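RNA-dependent RNA Polymerase (Bombyx mori cytoplasmic polyhedrosis virus, PDB 6TZ0) catalyses RNA-templated RNA synthesis, transcribing plus strands conservatively from the double-stranded viral genome and making the complementary minus strands during replication. Local coordinates at residues Y103-T115 with H126-R138. Numbering follows the deposited sequence.
Sequences YLVTFRAGSLTNT and HAALDKLMHVKQR
Met133 runs straight out from its helix, with CG anti to the backbone N, then bends at its last torsion (chi3 66°), which sets SD against the Phe107 ring and turns CE toward Ala109 and Leu112. The sulfur lies 4.4 Å from the centroid of the Phe107 ring and 54° off the ring normal, an oblique Met-aromatic contact in which SD comes closest to CE1 of Phe107, at 3.5 Å. Beyond it, CE of Met133 reaches Ala109 O. The same Met133 CE lies 3.8 Å from Leu112 CD2. The two branches of Leu112 divide the work: CD2 rests against Leu129 and the methionine, whereas CD1 meets ND1 of His126 at 3.6 Å, in the plane of the imidazole and at its edge. No hydrogen bond joins the two segments. This is largely apolar packing within the N-terminal region of a reoviral RNA polymerase, where the irregular chain leading into helix 121-134 folds back along that same helix. A type I turn, Arg108 to Ser111, bends the loop sharply beside Met133, and a salt bridge from Arg108 to Glu80 ties it to the preceding chain. Farther along, the methyl CD2 of Leu132 touches CB of Leu104 at 3.6 Å, and Leu104 CD1 sits 3.5 Å from NE2 of Gln137, the two side chains crossing at about a right angle; that NE2 is hydrogen-bonded to the carbonyl of Ser201. Near residue 126, the Asn114 amide is laid against CB of His126, ND2 at 3.5 Å, its plane turned 39° from the imidazole.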
ATOM      1  N   TYR A 103       6.124  18.201 -15.402  1.00 43.16           N
ATOM      2  CA  TYR A 103       6.775  17.164 -16.179  1.00 43.16           C
ATOM      3  C   TYR A 103       7.781  17.815 -17.118  1.00 43.16           C
ATOM      4  O   TYR A 103       8.026  19.022 -17.056  1.00 43.16           O
ATOM      5  CB  TYR A 103       5.728  16.311 -16.907  1.00 43.16           C
ATOM      6  CG  TYR A 103       4.904  15.448 -15.967  1.00 43.16           C
ATOM      7  CD1 TYR A 103       5.340  14.191 -15.588  1.00 43.16           C
ATOM      8  CD2 TYR A 103       3.713  15.910 -15.431  1.00 43.16           C
ATOM      9  CE1 TYR A 103       4.612  13.410 -14.727  1.00 43.16           C
ATOM     10  CE2 TYR A 103       2.977  15.139 -14.557  1.00 43.16           C
ATOM     11  CZ  TYR A 103       3.434  13.889 -14.210  1.00 43.16           C
ATOM     12  OH  TYR A 103       2.713  13.103 -13.347  1.00 43.16           O
ATOM     13  N   LEU A 104       8.374  17.006 -17.991  1.00 43.27           N
ATOM     14  CA  LEU A 104       9.474  17.447 -18.841  1.00 43.27           C
ATOM     15  C   LEU A 104       8.943  18.312 -19.977  1.00 43.27           C
ATOM     16  O   LEU A 104       8.218  17.828 -20.851  1.00 43.27           O
ATOM     17  CB  LEU A 104      10.232  16.227 -19.364  1.00 43.27           C
ATOM     18  CG  LEU A 104      11.599  16.283 -20.052  1.00 43.27           C
ATOM     19  CD1 LEU A 104      11.462  16.432 -21.531  1.00 43.27           C
ATOM     20  CD2 LEU A 104      12.415  17.442 -19.518  1.00 43.27           C
ATOM     21  N   VAL A 105       9.297  19.592 -19.952  1.00 43.03           N
ATOM     22  CA  VAL A 105       8.980  20.519 -21.034  1.00 43.03           C
ATOM     23  C   VAL A 105       9.879  20.195 -22.223  1.00 43.03           C
ATOM     24  O   VAL A 105      10.988  19.683 -22.059  1.00 43.03           O
ATOM     25  CB  VAL A 105       9.161  21.968 -20.528  1.00 43.03           C
ATOM     26  CG1 VAL A 105       8.749  23.015 -21.549  1.00 43.03           C
ATOM     27  CG2 VAL A 105       8.376  22.170 -19.266  1.00 43.03           C
ATOM     28  N   THR A 106       9.385  20.435 -23.436  1.00 43.90           N
ATOM     29  CA  THR A 106      10.158  20.177 -24.645  1.00 43.90           C
ATOM     30  C   THR A 106      11.114  21.336 -24.917  1.00 43.90           C
ATOM     31  O   THR A 106      10.687  22.491 -25.009  1.00 43.90           O
ATOM     32  CB  THR A 106       9.218  19.963 -25.826  1.00 43.90           C
ATOM     33  OG1 THR A 106       8.336  18.876 -25.532  1.00 43.90           O
ATOM     34  CG2 THR A 106      10.000  19.626 -27.071  1.00 43.90           C
ATOM     35  N   PHE A 107      12.404  21.024 -25.040  1.00 44.34           N
ATOM     36  CA  PHE A 107      13.428  21.997 -25.399  1.00 44.34           C
ATOM     37  C   PHE A 107      14.575  21.259 -26.081  1.00 44.34           C
ATOM     38  O   PHE A 107      14.558  20.034 -26.208  1.00 44.34           O
ATOM     39  CB  PHE A 107      13.888  22.808 -24.176  1.00 44.34           C
ATOM     40  CG  PHE A 107      14.363  21.970 -23.019  1.00 44.34           C
ATOM     41  CD1 PHE A 107      15.685  21.594 -22.906  1.00 44.34           C
ATOM     42  CD2 PHE A 107      13.483  21.584 -22.028  1.00 44.34           C
ATOM     43  CE1 PHE A 107      16.111  20.831 -21.845  1.00 44.34           C
ATOM     44  CE2 PHE A 107      13.904  20.816 -20.967  1.00 44.34           C
ATOM     45  CZ  PHE A 107      15.220  20.440 -20.879  1.00 44.34           C
ATOM     46  N   ARG A 108      15.569  22.015 -26.535  1.00 45.67           N
ATOM     47  CA  ARG A 108      16.727  21.429 -27.198  1.00 45.67           C
ATOM     48  C   ARG A 108      17.661  20.811 -26.165  1.00 45.67           C
ATOM     49  O   ARG A 108      17.938  21.412 -25.127  1.00 45.67           O
ATOM     50  CB  ARG A 108      17.456  22.488 -28.024  1.00 45.67           C
ATOM     51  CG  ARG A 108      18.633  21.959 -28.823  1.00 45.67           C
ATOM     52  CD  ARG A 108      19.253  23.034 -29.688  1.00 45.67           C
ATOM     53  NE  ARG A 108      19.805  24.126 -28.897  1.00 45.67           N
ATOM     54  CZ  ARG A 108      21.029  24.138 -28.382  1.00 45.67           C
ATOM     55  NH1 ARG A 108      21.851  23.120 -28.580  1.00 45.67           N
ATOM     56  NH2 ARG A 108      21.431  25.179 -27.674  1.00 45.67           N
ATOM     57  N   ALA A 109      18.147  19.602 -26.461  1.00 46.33           N
ATOM     58  CA  ALA A 109      18.806  18.771 -25.455  1.00 46.33           C
ATOM     59  C   ALA A 109      20.149  19.339 -25.003  1.00 46.33           C
ATOM     60  O   ALA A 109      20.605  19.030 -23.897  1.00 46.33           O
ATOM     61  CB  ALA A 109      18.993  17.356 -25.995  1.00 46.33           C
ATOM     62  N   GLY A 110      20.795  20.151 -25.828  1.00 47.01           N
ATOM     63  CA  GLY A 110      22.022  20.801 -25.427  1.00 47.01           C
ATOM     64  C   GLY A 110      21.845  22.163 -24.806  1.00 47.01           C
ATOM     65  O   GLY A 110      22.830  22.793 -24.420  1.00 47.01           O
ATOM     66  N   SER A 111      20.608  22.640 -24.690  1.00 47.08           N
ATOM     67  CA  SER A 111      20.348  23.977 -24.181  1.00 47.08           C
ATOM     68  C   SER A 111      20.389  24.051 -22.664  1.00 47.08           C
ATOM     69  O   SER A 111      20.404  25.156 -22.112  1.00 47.08           O
ATOM     70  CB  SER A 111      18.985  24.460 -24.667  1.00 47.08           C
ATOM     71  OG  SER A 111      18.708  25.752 -24.171  1.00 47.08           O
ATOM     72  N   LEU A 112      20.400  22.912 -21.981  1.00 48.66           N
ATOM     73  CA  LEU A 112      20.395  22.876 -20.525  1.00 48.66           C
ATOM     74  C   LEU A 112      21.837  22.849 -20.037  1.00 48.66           C
ATOM     75  O   LEU A 112      22.561  21.876 -20.268  1.00 48.66           O
ATOM     76  CB  LEU A 112      19.610  21.666 -20.028  1.00 48.66           C
ATOM     77  CG  LEU A 112      19.418  21.544 -18.519  1.00 48.66           C
ATOM     78  CD1 LEU A 112      18.654  22.731 -17.990  1.00 48.66           C
ATOM     79  CD2 LEU A 112      18.691  20.261 -18.198  1.00 48.66           C
ATOM     80  N   THR A 113      22.256  23.921 -19.369  1.00 52.48           N
ATOM     81  CA  THR A 113      23.648  24.131 -18.995  1.00 52.48           C
ATOM     82  C   THR A 113      23.756  24.351 -17.495  1.00 52.48           C
ATOM     83  O   THR A 113      23.230  25.337 -16.970  1.00 52.48           O
ATOM     84  CB  THR A 113      24.238  25.340 -19.728  1.00 52.48           C
ATOM     85  OG1 THR A 113      23.488  26.513 -19.388  1.00 52.48           O
ATOM     86  CG2 THR A 113      24.213  25.140 -21.239  1.00 52.48           C
ATOM     87  N   ASN A 114      24.458  23.448 -16.814  1.00 53.12           N
ATOM     88  CA  ASN A 114      24.743  23.593 -15.387  1.00 53.12           C
ATOM     89  C   ASN A 114      26.036  24.387 -15.262  1.00 53.12           C
ATOM     90  O   ASN A 114      27.121  23.829 -15.105  1.00 53.12           O
ATOM     91  CB  ASN A 114      24.853  22.232 -14.711  1.00 53.12           C
ATOM     92  CG  ASN A 114      24.591  22.291 -13.212  1.00 53.12           C
ATOM     93  OD1 ASN A 114      24.470  21.255 -12.563  1.00 53.12           O
ATOM     94  ND2 ASN A 114      24.463  23.495 -12.668  1.00 53.12           N
ATOM     95  N   THR A 115      25.918  25.708 -15.332  1.00 55.00           N
ATOM     96  CA  THR A 115      27.065  26.597 -15.233  1.00 55.00           C
ATOM     97  C   THR A 115      27.270  27.140 -13.828  1.00 55.00           C
ATOM     98  O   THR A 115      28.014  28.109 -13.657  1.00 55.00           O
ATOM     99  CB  THR A 115      26.914  27.770 -16.203  1.00 55.00           C
ATOM    100  OG1 THR A 115      25.759  28.537 -15.847  1.00 55.00           O
ATOM    101  CG2 THR A 115      26.760  27.264 -17.628  1.00 55.00           C
ATOM    102  N   HIS A 126      19.746  22.299 -11.356  1.00 47.73           N
ATOM    103  CA  HIS A 126      20.113  21.886 -12.705  1.00 47.73           C
ATOM    104  C   HIS A 126      20.672  20.470 -12.758  1.00 47.73           C
ATOM    105  O   HIS A 126      20.510  19.796 -13.781  1.00 47.73           O
ATOM    106  CB  HIS A 126      21.082  22.896 -13.307  1.00 47.73           C
ATOM    107  CG  HIS A 126      20.424  24.172 -13.724  1.00 47.73           C
ATOM    108  ND1 HIS A 126      19.802  24.322 -14.943  1.00 47.73           N
ATOM    109  CD2 HIS A 126      20.230  25.335 -13.059  1.00 47.73           C
ATOM    110  CE1 HIS A 126      19.295  25.539 -15.030  1.00 47.73           C
ATOM    111  NE2 HIS A 126      19.539  26.173 -13.898  1.00 47.73           N
ATOM    112  N   ALA A 127      21.278  19.977 -11.674  1.00 46.33           N
ATOM    113  CA  ALA A 127      21.638  18.562 -11.626  1.00 46.33           C
ATOM    114  C   ALA A 127      20.399  17.679 -11.594  1.00 46.33           C
ATOM    115  O   ALA A 127      20.361  16.620 -12.236  1.00 46.33           O
ATOM    116  CB  ALA A 127      22.521  18.282 -10.414  1.00 46.33           C
ATOM    117  N   ALA A 128      19.354  18.120 -10.891  1.00 45.54           N
ATOM    118  CA  ALA A 128      18.113  17.360 -10.871  1.00 45.54           C
ATOM    119  C   ALA A 128      17.379  17.429 -12.203  1.00 45.54           C
ATOM    120  O   ALA A 128      16.742  16.453 -12.601  1.00 45.54           O
ATOM    121  CB  ALA A 128      17.214  17.854  -9.748  1.00 45.54           C
ATOM    122  N   LEU A 129      17.460  18.555 -12.912  1.00 45.52           N
ATOM    123  CA  LEU A 129      16.832  18.614 -14.229  1.00 45.52           C
ATOM    124  C   LEU A 129      17.605  17.799 -15.258  1.00 45.52           C
ATOM    125  O   LEU A 129      17.001  17.239 -16.183  1.00 45.52           O
ATOM    126  CB  LEU A 129      16.683  20.064 -14.673  1.00 45.52           C
ATOM    127  CG  LEU A 129      15.660  20.810 -13.819  1.00 45.52           C
ATOM    128  CD1 LEU A 129      15.640  22.268 -14.156  1.00 45.52           C
ATOM    129  CD2 LEU A 129      14.280  20.216 -13.982  1.00 45.52           C
ATOM    130  N   ASP A 130      18.930  17.707 -15.104  1.00 47.75           N
ATOM    131  CA  ASP A 130      19.716  16.758 -15.888  1.00 47.75           C
ATOM    132  C   ASP A 130      19.272  15.327 -15.614  1.00 47.75           C
ATOM    133  O   ASP A 130      19.129  14.526 -16.545  1.00 47.75           O
ATOM    134  CB  ASP A 130      21.202  16.926 -15.561  1.00 47.75           C
ATOM    135  CG  ASP A 130      22.122  16.184 -16.531  1.00 47.75           C
ATOM    136  OD1 ASP A 130      21.646  15.598 -17.515  1.00 47.75           O
ATOM    137  OD2 ASP A 130      23.346  16.173 -16.297  1.00 47.75           O
ATOM    138  N   LYS A 131      19.055  14.993 -14.338  1.00 47.02           N
ATOM    139  CA  LYS A 131      18.549  13.671 -13.977  1.00 47.02           C
ATOM    140  C   LYS A 131      17.154  13.427 -14.542  1.00 47.02           C
ATOM    141  O   LYS A 131      16.824  12.300 -14.923  1.00 47.02           O
ATOM    142  CB  LYS A 131      18.547  13.529 -12.455  1.00 47.02           C
ATOM    143  CG  LYS A 131      18.163  12.156 -11.950  1.00 47.02           C
ATOM    144  CD  LYS A 131      18.233  12.069 -10.438  1.00 47.02           C
ATOM    145  CE  LYS A 131      17.820  10.684  -9.962  1.00 47.02           C
ATOM    146  NZ  LYS A 131      17.901  10.532  -8.483  1.00 47.02           N
ATOM    147  N   LEU A 132      16.342  14.478 -14.631  1.00 44.97           N
ATOM    148  CA  LEU A 132      15.008  14.366 -15.203  1.00 44.97           C
ATOM    149  C   LEU A 132      15.084  14.042 -16.688  1.00 44.97           C
ATOM    150  O   LEU A 132      14.374  13.160 -17.181  1.00 44.97           O
ATOM    151  CB  LEU A 132      14.250  15.677 -14.981  1.00 44.97           C
ATOM    152  CG  LEU A 132      12.720  15.753 -14.955  1.00 44.97           C
ATOM    153  CD1 LEU A 132      12.294  17.031 -14.282  1.00 44.97           C
ATOM    154  CD2 LEU A 132      12.096  15.692 -16.290  1.00 44.97           C
ATOM    155  N   MET A 133      15.937  14.757 -17.419  1.00 47.03           N
ATOM    156  CA  MET A 133      15.994  14.586 -18.866  1.00 47.03           C
ATOM    157  C   MET A 133      16.766  13.332 -19.275  1.00 47.03           C
ATOM    158  O   MET A 133      16.479  12.747 -20.324  1.00 47.03           O
ATOM    159  CB  MET A 133      16.581  15.857 -19.494  1.00 47.03           C
ATOM    160  CG  MET A 133      16.718  15.847 -21.010  1.00 47.03           C
ATOM    161  SD  MET A 133      17.073  17.454 -21.723  1.00 47.03           S
ATOM    162  CE  MET A 133      18.698  17.802 -21.096  1.00 47.03           C
ATOM    163  N   HIS A 134      17.685  12.855 -18.442  1.00 48.16           N
ATOM    164  CA  HIS A 134      18.574  11.773 -18.838  1.00 48.16           C
ATOM    165  C   HIS A 134      18.314  10.434 -18.165  1.00 48.16           C
ATOM    166  O   HIS A 134      18.662   9.405 -18.742  1.00 48.16           O
ATOM    167  CB  HIS A 134      20.028  12.180 -18.580  1.00 48.16           C
ATOM    168  CG  HIS A 134      20.550  13.186 -19.553  1.00 48.16           C
ATOM    169  ND1 HIS A 134      20.269  14.532 -19.461  1.00 48.16           N
ATOM    170  CD2 HIS A 134      21.364  13.044 -20.622  1.00 48.16           C
ATOM    171  CE1 HIS A 134      20.868  15.169 -20.450  1.00 48.16           C
ATOM    172  NE2 HIS A 134      21.543  14.291 -21.164  1.00 48.16           N
ATOM    173  N   VAL A 135      17.731  10.402 -16.967  1.00 47.03           N
ATOM    174  CA  VAL A 135      17.581   9.167 -16.209  1.00 47.03           C
ATOM    175  C   VAL A 135      16.129   8.703 -16.160  1.00 47.03           C
ATOM    176  O   VAL A 135      15.846   7.525 -16.383  1.00 47.03           O
ATOM    177  CB  VAL A 135      18.163   9.320 -14.786  1.00 47.03           C
ATOM    178  CG1 VAL A 135      17.959   8.064 -13.966  1.00 47.03           C
ATOM    179  CG2 VAL A 135      19.633   9.667 -14.850  1.00 47.03           C
ATOM    180  N   LYS A 136      15.191   9.619 -15.909  1.00 45.96           N
ATOM    181  CA  LYS A 136      13.783   9.264 -15.765  1.00 45.96           C
ATOM    182  C   LYS A 136      13.129   8.814 -17.063  1.00 45.96           C
ATOM    183  O   LYS A 136      12.031   8.251 -17.009  1.00 45.96           O
ATOM    184  CB  LYS A 136      12.989  10.444 -15.201  1.00 45.96           C
ATOM    185  CG  LYS A 136      13.349  10.842 -13.790  1.00 45.96           C
ATOM    186  CD  LYS A 136      12.917   9.790 -12.798  1.00 45.96           C
ATOM    187  CE  LYS A 136      13.096  10.277 -11.379  1.00 45.96           C
ATOM    188  NZ  LYS A 136      14.532  10.414 -11.043  1.00 45.96           N
ATOM    189  N   GLN A 137      13.754   9.037 -18.216  1.00 46.72           N
ATOM    190  CA  GLN A 137      13.113   8.675 -19.469  1.00 46.72           C
ATOM    191  C   GLN A 137      13.425   7.266 -19.946  1.00 46.72           C
ATOM    192  O   GLN A 137      12.659   6.733 -20.751  1.00 46.72           O
ATOM    193  CB  GLN A 137      13.477   9.665 -20.577  1.00 46.72           C
ATOM    194  CG  GLN A 137      12.789  11.002 -20.451  1.00 46.72           C
ATOM    195  CD  GLN A 137      13.074  11.903 -21.630  1.00 46.72           C
ATOM    196  OE1 GLN A 137      13.852  11.555 -22.513  1.00 46.72           O
ATOM    197  NE2 GLN A 137      12.438  13.066 -21.657  1.00 46.72           N
ATOM    198  N   ARG A 138      14.508   6.639 -19.497  1.00 51.72           N
ATOM    199  CA  ARG A 138      14.779   5.283 -19.965  1.00 51.72           C
ATOM    200  C   ARG A 138      13.902   4.301 -19.189  1.00 51.72           C
ATOM    201  O   ARG A 138      14.100   4.059 -17.994  1.00 51.72           O
ATOM    202  CB  ARG A 138      16.271   4.950 -19.915  1.00 51.72           C
ATOM    203  CG  ARG A 138      17.020   5.081 -18.609  1.00 51.72           C
ATOM    204  CD  ARG A 138      18.485   4.793 -18.844  1.00 51.72           C
ATOM    205  NE  ARG A 138      18.754   3.406 -19.207  1.00 51.72           N
ATOM    206  CZ  ARG A 138      19.014   2.448 -18.325  1.00 51.72           C
ATOM    207  NH1 ARG A 138      19.054   2.739 -17.037  1.00 51.72           N
ATOM    208  NH2 ARG A 138      19.255   1.211 -18.732  1.00 51.72           N
TER